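L-lysine 6-oxidase (Marinomonas mediterranea, PDB 3WEU) oxidises the side-chain amine of free L-lysine with molecular oxygen, using a cysteine tryptophylquinone cofactor, and releases hydrogen peroxide that kills bacteria. Local coordinates at residues A[88-99]-A[497-507]; A[172-183]-A[196-207]. All blocks are in the same frame, centred on the assembly; numbering follows the deposited sequence.

Contact 1 of 2, residues A[88-99]-A[497-507]; sequences HLANKKAAWYEF and EPGDLTKRMAC. With SO4 (sulfate ion), chain C.
K93 and K503 bring the two backbones within 4.0 Å, CA to CA, where the end of strand 80-91 and the short 3-10 turn at 93-95 run along the irregular loop 497-507. D500 OD1 is gripped there by two lysines that reach it from opposite faces of its carboxylate: K92 NZ at 2.7 Å on the syn side, and K503 NZ at 3.0 Å from above the plane. K92 NZ also bridges to E497 OE1 at 2.9 Å, from above that carboxylate, whose OE2 is bonded to T484. A water accepts from both ammonium groups, and E489 gives K503 a further salt bridge. K503 lies with CE over the six-membered ring of W96, and its NZ makes a cation-pi contact 3.5 Å from that ring's centroid. Its CG sits between the backbone N and the carbonyl carbon (chi1 65°), and the rest of the chain runs straight across the indole. K93 NZ donates to A506 O at 2.8 Å and also pairs with D219. P498 CG rests on the H88 imidazole face. Where the N-terminal and C-terminal family regions meet, the acidic partners and shared water probably offset the closeness of the like charges K92 and K503.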
loop_
_atom_site.group_PDB
_atom_site.type_symbol
_atom_site.label_atom_id
_atom_site.label_comp_id
_atom_site.label_asym_id
_atom_site.label_seq_id
_atom_site.Cartn_x
_atom_site.Cartn_y
_atom_site.Cartn_z
ATOM N N HIS A 88 40.394 0.196 -1.145
ATOM C CA HIS A 88 39.399 -0.580 -0.480
ATOM C C HIS A 88 38.108 0.225 -0.202
ATOM O O HIS A 88 38.044 0.993 0.739
ATOM C CB HIS A 88 39.965 -1.189 0.834
ATOM C CG HIS A 88 39.060 -2.202 1.490
ATOM N ND1 HIS A 88 39.422 -2.890 2.646
ATOM C CD2 HIS A 88 37.813 -2.619 1.190
ATOM C CE1 HIS A 88 38.440 -3.694 3.002
ATOM N NE2 HIS A 88 37.471 -3.591 2.111
ATOM N N LEU A 89 37.097 0.022 -1.027
ATOM C CA LEU A 89 35.832 0.734 -0.923
ATOM C C LEU A 89 34.825 -0.187 -0.246
ATOM O O LEU A 89 34.891 -1.412 -0.428
ATOM C CB LEU A 89 35.317 1.048 -2.334
ATOM C CG LEU A 89 36.204 1.903 -3.245
ATOM C CD1 LEU A 89 35.455 2.258 -4.555
ATOM C CD2 LEU A 89 36.742 3.132 -2.565
ATOM N N ALA A 90 33.893 0.365 0.513
ATOM C CA ALA A 90 32.788 -0.393 1.114
ATOM C C ALA A 90 31.574 0.496 1.331
ATOM O O ALA A 90 31.662 1.738 1.273
ATOM C CB ALA A 90 33.192 -1.021 2.465
ATOM N N ASN A 91 30.414 -0.140 1.471
ATOM C CA ASN A 91 29.214 0.584 1.796
ATOM C C ASN A 91 28.701 0.010 3.055
ATOM O O ASN A 91 28.215 -1.160 3.070
ATOM C CB ASN A 91 28.212 0.399 0.661
ATOM C CG ASN A 91 26.876 1.048 0.912
ATOM O OD1 ASN A 91 26.268 0.936 1.975
ATOM N ND2 ASN A 91 26.356 1.628 -0.120
ATOM N N LYS A 92 28.713 0.822 4.100
ATOM C CA LYS A 92 28.223 0.364 5.413
ATOM C C LYS A 92 26.843 0.831 5.736
ATOM O O LYS A 92 26.399 0.677 6.902
ATOM C CB LYS A 92 29.162 0.916 6.475
ATOM C CG LYS A 92 30.405 0.128 6.739
ATOM C CD LYS A 92 31.147 0.744 7.856
ATOM C CE LYS A 92 32.347 -0.022 8.383
ATOM N NZ LYS A 92 32.900 0.649 9.590
ATOM N N LYS A 93 26.131 1.428 4.761
ATOM C CA LYS A 93 24.919 2.117 5.077
ATOM C C LYS A 93 23.867 1.163 5.736
ATOM O O LYS A 93 23.150 1.557 6.622
ATOM C CB LYS A 93 24.235 2.698 3.847
ATOM C CG LYS A 93 25.045 3.738 3.099
ATOM C CD LYS A 93 24.161 4.326 1.990
ATOM C CE LYS A 93 24.912 5.433 1.246
ATOM N NZ LYS A 93 24.073 6.159 0.279
ATOM N N ALA A 94 23.703 -0.028 5.180
ATOM C CA ALA A 94 22.673 -0.951 5.689
ATOM C C ALA A 94 22.957 -1.416 7.146
ATOM O O ALA A 94 22.065 -1.866 7.832
ATOM C CB ALA A 94 22.462 -2.137 4.768
ATOM N N ALA A 95 24.177 -1.269 7.571
ATOM C CA ALA A 95 24.638 -1.647 8.886
ATOM C C ALA A 95 24.661 -0.497 9.883
ATOM O O ALA A 95 24.898 -0.733 11.065
ATOM C CB ALA A 95 26.037 -2.198 8.739
ATOM N N TRP A 96 24.395 0.746 9.435
ATOM C CA TRP A 96 24.464 1.875 10.321
ATOM C C TRP A 96 23.116 2.229 10.954
ATOM O O TRP A 96 22.077 1.550 10.791
ATOM C CB TRP A 96 25.140 3.078 9.619
ATOM C CG TRP A 96 25.796 4.104 10.629
ATOM C CD1 TRP A 96 25.501 5.423 10.767
ATOM C CD2 TRP A 96 26.790 3.814 11.611
ATOM N NE1 TRP A 96 26.250 5.986 11.724
ATOM C CE2 TRP A 96 27.038 5.011 12.297
ATOM C CE3 TRP A 96 27.467 2.640 12.004
ATOM C CZ2 TRP A 96 27.949 5.095 13.332
ATOM C CZ3 TRP A 96 28.348 2.706 13.056
ATOM C CH2 TRP A 96 28.612 3.938 13.692
ATOM N N TYR A 97 23.157 3.310 11.710
ATOM C CA TYR A 97 21.961 3.878 12.314
ATOM C C TYR A 97 21.057 4.565 11.316
ATOM O O TYR A 97 21.506 5.106 10.315
ATOM C CB TYR A 97 22.365 4.928 13.342
ATOM C CG TYR A 97 23.161 4.395 14.487
ATOM C CD1 TYR A 97 22.495 3.798 15.582
ATOM C CD2 TYR A 97 24.511 4.540 14.558
ATOM C CE1 TYR A 97 23.182 3.321 16.674
ATOM C CE2 TYR A 97 25.212 4.045 15.676
ATOM C CZ TYR A 97 24.500 3.433 16.709
ATOM O OH TYR A 97 25.063 2.986 17.791
ATOM N N GLU A 98 19.779 4.594 11.628
ATOM C CA GLU A 98 18.821 5.400 10.903
ATOM C C GLU A 98 19.251 6.901 11.015
ATOM O O GLU A 98 19.736 7.323 12.080
ATOM C CB GLU A 98 17.425 5.199 11.525
ATOM C CG GLU A 98 16.760 3.878 11.150
ATOM C CD GLU A 98 15.269 3.819 11.516
ATOM O OE1 GLU A 98 14.721 4.754 12.164
ATOM O OE2 GLU A 98 14.629 2.813 11.114
ATOM N N PHE A 99 19.062 7.679 9.945
ATOM C CA PHE A 99 19.398 9.077 10.010
ATOM C C PHE A 99 18.300 9.870 10.740
ATOM O O PHE A 99 17.132 9.855 10.388
ATOM C CB PHE A 99 19.670 9.685 8.619
ATOM C CG PHE A 99 20.217 11.105 8.722
ATOM C CD1 PHE A 99 21.526 11.324 9.126
ATOM C CD2 PHE A 99 19.387 12.184 8.490
ATOM C CE1 PHE A 99 22.019 12.592 9.270
ATOM C CE2 PHE A 99 19.891 13.460 8.661
ATOM C CZ PHE A 99 21.191 13.652 9.018
ATOM N N GLU A 497 37.301 3.464 8.796
ATOM C CA GLU A 497 37.333 2.259 8.022
ATOM C C GLU A 497 36.659 2.588 6.711
ATOM O O GLU A 497 35.861 3.514 6.684
ATOM C CB GLU A 497 36.458 1.221 8.661
ATOM C CG GLU A 497 37.088 0.670 9.917
ATOM C CD GLU A 497 36.378 -0.543 10.506
ATOM O OE1 GLU A 497 35.281 -0.922 10.064
ATOM O OE2 GLU A 497 36.976 -1.111 11.449
ATOM N N PRO A 498 36.848 1.754 5.711
ATOM C CA PRO A 498 36.066 1.771 4.485
ATOM C C PRO A 498 34.546 1.740 4.774
ATOM O O PRO A 498 34.034 0.971 5.599
ATOM C CB PRO A 498 36.521 0.535 3.740
ATOM C CG PRO A 498 37.898 0.307 4.188
ATOM C CD PRO A 498 38.024 0.884 5.588
ATOM N N GLY A 499 33.820 2.627 4.092
ATOM C CA GLY A 499 32.413 2.779 4.310
ATOM C C GLY A 499 32.065 3.849 5.335
ATOM O O GLY A 499 30.896 4.286 5.378
ATOM N N ASP A 500 33.032 4.372 6.057
ATOM C CA ASP A 500 32.702 5.276 7.140
ATOM C C ASP A 500 32.203 6.656 6.704
ATOM O O ASP A 500 31.345 7.258 7.373
ATOM C CB ASP A 500 33.837 5.378 8.151
ATOM C CG ASP A 500 33.876 4.179 9.118
ATOM O OD1 ASP A 500 32.970 3.331 9.069
ATOM O OD2 ASP A 500 34.868 4.159 9.856
ATOM N N LEU A 501 32.755 7.187 5.614
ATOM C CA LEU A 501 32.384 8.540 5.187
ATOM C C LEU A 501 31.000 8.629 4.560
ATOM O O LEU A 501 30.403 9.711 4.570
ATOM C CB LEU A 501 33.446 9.174 4.289
ATOM C CG LEU A 501 34.561 9.881 5.040
ATOM C CD1 LEU A 501 35.219 9.043 6.037
ATOM C CD2 LEU A 501 35.588 10.452 4.088
ATOM N N THR A 502 30.440 7.519 4.063
ATOM C CA THR A 502 29.121 7.569 3.411
ATOM C C THR A 502 28.025 6.826 4.161
ATOM O O THR A 502 26.869 6.833 3.779
ATOM C CB THR A 502 29.176 7.061 1.954
ATOM O OG1 THR A 502 29.654 5.701 1.898
ATOM C CG2 THR A 502 30.102 8.037 1.094
ATOM N N LYS A 503 28.347 6.157 5.252
ATOM C CA LYS A 503 27.363 5.235 5.798
ATOM C C LYS A 503 26.151 5.900 6.384
ATOM O O LYS A 503 25.072 5.274 6.459
ATOM C CB LYS A 503 28.003 4.342 6.860
ATOM C CG LYS A 503 28.473 5.071 8.073
ATOM C CD LYS A 503 29.410 4.213 8.898
ATOM C CE LYS A 503 30.033 5.004 10.054
ATOM N NZ LYS A 503 30.787 4.116 11.020
ATOM N N ARG A 504 26.297 7.125 6.832
ATOM C CA ARG A 504 25.187 7.838 7.465
ATOM C C ARG A 504 24.108 8.305 6.504
ATOM O O ARG A 504 22.977 8.616 6.906
ATOM C CB ARG A 504 25.730 9.049 8.233
ATOM C CG ARG A 504 26.459 8.618 9.486
ATOM C CD ARG A 504 27.129 9.820 10.091
ATOM N NE ARG A 504 27.783 9.524 11.373
ATOM C CZ ARG A 504 28.955 8.923 11.480
ATOM N NH1 ARG A 504 29.600 8.503 10.367
ATOM N NH2 ARG A 504 29.466 8.698 12.688
ATOM N N MET A 505 24.443 8.365 5.211
ATOM C CA MET A 505 23.565 8.931 4.210
ATOM C C MET A 505 22.389 7.992 3.970
ATOM O O MET A 505 22.391 6.836 4.428
ATOM C CB MET A 505 24.300 9.158 2.879
ATOM C CG MET A 505 25.649 9.847 2.964
ATOM S SD MET A 505 25.661 11.316 4.011
ATOM C CE MET A 505 24.903 12.449 2.870
ATOM N N ALA A 506 21.387 8.475 3.237
ATOM C CA ALA A 506 20.222 7.641 3.005
ATOM C C ALA A 506 20.590 6.379 2.254
ATOM O O ALA A 506 21.506 6.330 1.415
ATOM C CB ALA A 506 19.128 8.387 2.262
ATOM N N CYS A 507 19.849 5.340 2.589
ATOM C CA CYS A 507 19.995 4.007 1.991
ATOM C C CYS A 507 18.669 3.570 1.428
ATOM O O CYS A 507 17.759 3.129 2.195
ATOM C CB CYS A 507 20.471 3.052 3.066
ATOM S SG CYS A 507 20.901 1.455 2.336
HETATM S S SO4 C . 16.874 5.699 7.481
HETATM O O1 SO4 C . 16.008 5.680 8.717
HETATM O O2 SO4 C . 17.264 4.239 7.286
HETATM O O3 SO4 C . 16.066 6.126 6.282
HETATM O O4 SO4 C . 18.060 6.662 7.560
HETATM O O HOH W 1 29.091 3.449 3.542
HETATM O O HOH W 2 30.687 1.270 11.349
HETATM O O HOH W 3 22.674 7.665 9.479
#

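Contact 2 of 2, residues A[172-183]-A[196-207]; sequences LLQGSKHFESLG and LGGYGFAGGNTD
S176 N donates to A202 O over 2.8 Å, from above the plane of that carbonyl, and S176 OG accepts from A202 N in a nearly straight bond of 2.9 Å, so backbone and side chain of one serine hold both polar groups of A202. Holding OG beside the serine's own backbone N (chi1 -55°) turns it to A202 N, and S176 CB lies over one face of the F201 ring, 3.6 Å from the centroid. F179 CB occupies the opposite face, and the F179 ring directs its edge at F201 in a T-shaped pair with planes at 87°. L172 CD2 meets the rim of F201 in its plane, 3.2 Å from CZ, a tight approach. Strands 174-175 and 202-204 pair antiparallel here, in a small sheet completed by 217-219; Q174 and G204 form the hydrogen-bonded pair, and L173 and Q174 together face G204 as a classic beta bulge. N205 OD1 accepts from L173 N at 2.9 Å in its carbonyl plane, while N205 ND2 bonds to D216. Farther along, S181 OG touches the edge of the Y199 ring 3.6 Å from CE1, and both hydroxyls bond to E152. G183 CA packs against L196 O at 3.4 Å, where strand 181-187 meets 193-196.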
loop_
_atom_site.group_PDB
_atom_site.type_symbol
_atom_site.label_atom_id
_atom_site.label_comp_id
_atom_site.label_asym_id
_atom_site.label_seq_id
_atom_site.Cartn_x
_atom_site.Cartn_y
_atom_site.Cartn_z
ATOM N N LEU A 172 17.083 -9.370 -5.923
ATOM C CA LEU A 172 16.325 -8.480 -5.059
ATOM C C LEU A 172 14.911 -8.303 -5.563
ATOM O O LEU A 172 14.667 -8.241 -6.770
ATOM C CB LEU A 172 17.096 -7.113 -5.003
ATOM C CG LEU A 172 18.134 -6.924 -3.886
ATOM C CD1 LEU A 172 18.553 -8.163 -3.085
ATOM C CD2 LEU A 172 19.337 -6.083 -4.229
ATOM N N LEU A 173 13.965 -8.197 -4.648
ATOM C CA LEU A 173 12.563 -8.164 -5.009
ATOM C C LEU A 173 12.041 -6.841 -5.575
ATOM O O LEU A 173 11.009 -6.816 -6.198
ATOM C CB LEU A 173 11.728 -8.562 -3.795
ATOM C CG LEU A 173 12.042 -9.931 -3.182
ATOM C CD1 LEU A 173 11.096 -10.194 -1.991
ATOM C CD2 LEU A 173 11.981 -11.048 -4.223
ATOM N N GLN A 174 12.725 -5.728 -5.297
ATOM C CA GLN A 174 12.294 -4.388 -5.737
ATOM C C GLN A 174 13.512 -3.572 -6.222
ATOM O O GLN A 174 14.610 -3.753 -5.728
ATOM C CB GLN A 174 11.689 -3.674 -4.549
ATOM C CG GLN A 174 10.450 -4.296 -4.006
ATOM C CD GLN A 174 9.256 -3.779 -4.773
ATOM O OE1 GLN A 174 8.670 -2.749 -4.418
ATOM N NE2 GLN A 174 8.949 -4.432 -5.876
ATOM N N GLY A 175 13.345 -2.722 -7.230
ATOM C CA GLY A 175 14.515 -1.982 -7.757
ATOM C C GLY A 175 15.505 -2.841 -8.489
ATOM O O GLY A 175 15.127 -3.847 -9.133
ATOM N N SER A 176 16.768 -2.467 -8.435
ATOM C CA SER A 176 17.807 -3.177 -9.137
ATOM C C SER A 176 17.863 -4.638 -8.628
ATOM O O SER A 176 17.879 -4.866 -7.443
ATOM C CB SER A 176 19.168 -2.518 -8.896
ATOM O OG SER A 176 19.141 -1.111 -9.261
ATOM N N LYS A 177 17.957 -5.614 -9.532
ATOM C CA LYS A 177 17.819 -7.030 -9.158
ATOM C C LYS A 177 19.078 -7.713 -8.662
ATOM O O LYS A 177 19.007 -8.538 -7.700
ATOM C CB LYS A 177 17.262 -7.813 -10.352
ATOM C CG LYS A 177 15.916 -7.308 -10.765
ATOM C CD LYS A 177 15.054 -8.347 -11.460
ATOM C CE LYS A 177 13.593 -7.936 -11.317
ATOM N NZ LYS A 177 12.912 -7.913 -12.643
ATOM N N HIS A 178 20.197 -7.410 -9.320
ATOM C CA HIS A 178 21.459 -8.175 -9.171
ATOM C C HIS A 178 22.645 -7.334 -8.912
ATOM O O HIS A 178 23.189 -6.746 -9.813
ATOM C CB HIS A 178 21.742 -9.034 -10.410
ATOM C CG HIS A 178 20.730 -10.131 -10.594
ATOM N ND1 HIS A 178 19.740 -10.088 -11.561
ATOM C CD2 HIS A 178 20.492 -11.246 -9.859
ATOM C CE1 HIS A 178 18.958 -11.145 -11.434
ATOM N NE2 HIS A 178 19.390 -11.860 -10.406
ATOM N N PHE A 179 23.065 -7.281 -7.665
ATOM C CA PHE A 179 24.273 -6.531 -7.322
ATOM C C PHE A 179 25.519 -7.266 -7.810
ATOM O O PHE A 179 25.665 -8.452 -7.585
ATOM C CB PHE A 179 24.383 -6.325 -5.806
ATOM C CG PHE A 179 25.637 -5.673 -5.430
ATOM C CD1 PHE A 179 25.775 -4.298 -5.565
ATOM C CD2 PHE A 179 26.750 -6.413 -5.087
ATOM C CE1 PHE A 179 27.010 -3.696 -5.318
ATOM C CE2 PHE A 179 27.959 -5.835 -4.852
ATOM C CZ PHE A 179 28.104 -4.465 -4.954
ATOM N N GLU A 180 26.462 -6.554 -8.396
ATOM C CA GLU A 180 27.657 -7.158 -8.945
ATOM C C GLU A 180 28.958 -6.437 -8.658
ATOM O O GLU A 180 29.993 -7.051 -8.650
ATOM C CB GLU A 180 27.516 -7.263 -10.468
ATOM C CG GLU A 180 26.816 -8.538 -10.883
ATOM C CD GLU A 180 26.623 -8.619 -12.398
ATOM O OE1 GLU A 180 26.650 -9.726 -12.938
ATOM O OE2 GLU A 180 26.449 -7.573 -13.043
ATOM N N SER A 181 28.926 -5.113 -8.482
ATOM C CA SER A 181 30.110 -4.363 -8.462
ATOM C C SER A 181 29.962 -3.051 -7.644
ATOM O O SER A 181 28.931 -2.403 -7.688
ATOM C CB SER A 181 30.514 -3.987 -9.884
ATOM O OG SER A 181 31.717 -3.236 -9.897
ATOM N N LEU A 182 31.063 -2.641 -7.067
ATOM C CA LEU A 182 31.212 -1.317 -6.447
ATOM C C LEU A 182 31.959 -0.285 -7.317
ATOM O O LEU A 182 32.054 0.888 -6.990
ATOM C CB LEU A 182 31.912 -1.527 -5.145
ATOM C CG LEU A 182 31.063 -1.498 -3.830
ATOM C CD1 LEU A 182 29.555 -1.405 -3.779
ATOM C CD2 LEU A 182 31.859 -2.018 -2.659
ATOM N N GLY A 183 32.567 -0.764 -8.387
ATOM C CA GLY A 183 33.181 0.095 -9.351
ATOM C C GLY A 183 34.369 -0.539 -10.036
ATOM O O GLY A 183 34.422 -1.752 -10.177
ATOM N N LEU A 196 36.829 4.618 -10.457
ATOM C CA LEU A 196 35.490 4.789 -10.881
ATOM C C LEU A 196 34.647 4.029 -9.882
ATOM O O LEU A 196 35.038 2.922 -9.417
ATOM C CB LEU A 196 35.324 4.231 -12.284
ATOM C CG LEU A 196 36.088 4.967 -13.383
ATOM C CD1 LEU A 196 36.488 4.085 -14.530
ATOM C CD2 LEU A 196 35.194 6.015 -13.978
ATOM N N GLY A 197 33.508 4.608 -9.531
ATOM C CA GLY A 197 32.611 4.073 -8.519
ATOM C C GLY A 197 31.473 3.297 -9.124
ATOM O O GLY A 197 31.559 2.800 -10.226
ATOM N N GLY A 198 30.383 3.244 -8.387
ATOM C CA GLY A 198 29.187 2.498 -8.758
ATOM C C GLY A 198 28.462 2.917 -10.013
ATOM O O GLY A 198 28.762 3.953 -10.690
ATOM N N TYR A 199 27.461 2.100 -10.282
ATOM C CA TYR A 199 26.685 2.155 -11.454
ATOM C C TYR A 199 25.275 2.700 -11.250
ATOM O O TYR A 199 24.537 2.825 -12.235
ATOM C CB TYR A 199 26.624 0.769 -12.061
ATOM C CG TYR A 199 27.941 0.259 -12.528
ATOM C CD1 TYR A 199 28.748 -0.541 -11.686
ATOM C CD2 TYR A 199 28.466 0.670 -13.757
ATOM C CE1 TYR A 199 29.992 -0.995 -12.126
ATOM C CE2 TYR A 199 29.718 0.249 -14.188
ATOM C CZ TYR A 199 30.477 -0.579 -13.382
ATOM O OH TYR A 199 31.678 -1.025 -13.831
ATOM N N GLY A 200 24.945 3.061 -10.015
ATOM C CA GLY A 200 23.636 3.525 -9.644
ATOM C C GLY A 200 22.649 2.464 -9.167
ATOM O O GLY A 200 21.440 2.736 -9.015
ATOM N N PHE A 201 23.162 1.246 -8.939
ATOM C CA PHE A 201 22.383 0.157 -8.330
ATOM C C PHE A 201 21.608 0.642 -7.099
ATOM O O PHE A 201 22.150 1.316 -6.211
ATOM C CB PHE A 201 23.332 -0.983 -7.879
ATOM C CG PHE A 201 22.625 -2.124 -7.205
ATOM C CD1 PHE A 201 22.316 -2.099 -5.868
ATOM C CD2 PHE A 201 22.252 -3.234 -7.973
ATOM C CE1 PHE A 201 21.593 -3.180 -5.288
ATOM C CE2 PHE A 201 21.544 -4.277 -7.403
ATOM C CZ PHE A 201 21.231 -4.248 -6.076
ATOM N N ALA A 202 20.354 0.269 -7.027
ATOM C CA ALA A 202 19.537 0.570 -5.815
ATOM C C ALA A 202 18.355 -0.398 -5.866
ATOM O O ALA A 202 17.480 -0.318 -6.748
ATOM C CB ALA A 202 19.076 2.019 -5.811
ATOM N N GLY A 203 18.425 -1.354 -4.934
ATOM C CA GLY A 203 17.435 -2.438 -4.823
ATOM C C GLY A 203 17.308 -2.952 -3.404
ATOM O O GLY A 203 18.167 -2.704 -2.515
ATOM N N GLY A 204 16.232 -3.702 -3.198
ATOM C CA GLY A 204 16.002 -4.298 -1.890
ATOM C C GLY A 204 14.762 -5.209 -1.871
ATOM O O GLY A 204 14.089 -5.457 -2.919
ATOM N N ASN A 205 14.465 -5.709 -0.677
ATOM C CA ASN A 205 13.454 -6.778 -0.556
ATOM C C ASN A 205 12.200 -6.379 0.149
ATOM O O ASN A 205 11.362 -7.219 0.364
ATOM C CB ASN A 205 14.093 -8.005 0.079
ATOM C CG ASN A 205 15.162 -8.615 -0.800
ATOM O OD1 ASN A 205 15.002 -8.724 -2.036
ATOM N ND2 ASN A 205 16.269 -9.004 -0.188
ATOM N N THR A 206 12.022 -5.088 0.432
ATOM C CA THR A 206 10.776 -4.544 0.950
ATOM C C THR A 206 10.270 -3.449 0.036
ATOM O O THR A 206 11.026 -2.857 -0.747
ATOM C CB THR A 206 10.932 -3.969 2.390
ATOM O OG1 THR A 206 11.861 -2.869 2.417
ATOM C CG2 THR A 206 11.453 -5.052 3.285
ATOM N N ASP A 207 8.982 -3.183 0.126
ATOM C CA ASP A 207 8.305 -2.208 -0.688
ATOM C C ASP A 207 8.742 -0.901 -0.061
ATOM O O ASP A 207 8.705 -0.757 1.165
ATOM C CB ASP A 207 6.762 -2.433 -0.595
ATOM C CG ASP A 207 5.959 -1.667 -1.680
ATOM O OD1 ASP A 207 4.729 -1.930 -1.804
ATOM O OD2 ASP A 207 6.532 -0.816 -2.422
HETATM O O HOH W 4 30.894 2.825 -5.461
#

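Two ways of closing a chain meet in one region, with centres about 15 Å apart on the same side of the chain's centre. Contact 2 is local: only 12 residues separate 172-183 from 196-207, and the whole hairpin-like excursion falls between the two halves of contact 1, which are separated by 397 residues. Both reach the large mixed sheet, contact 1 through strand 80-91 and contact 2 through strand 181-187. They touch directly where L182 CD2 packs 3.8 Å from L89 O. Both contacts thus border the same sheet, contact 2 within the N-terminal family region and contact 1 where the C-terminal region packs on it.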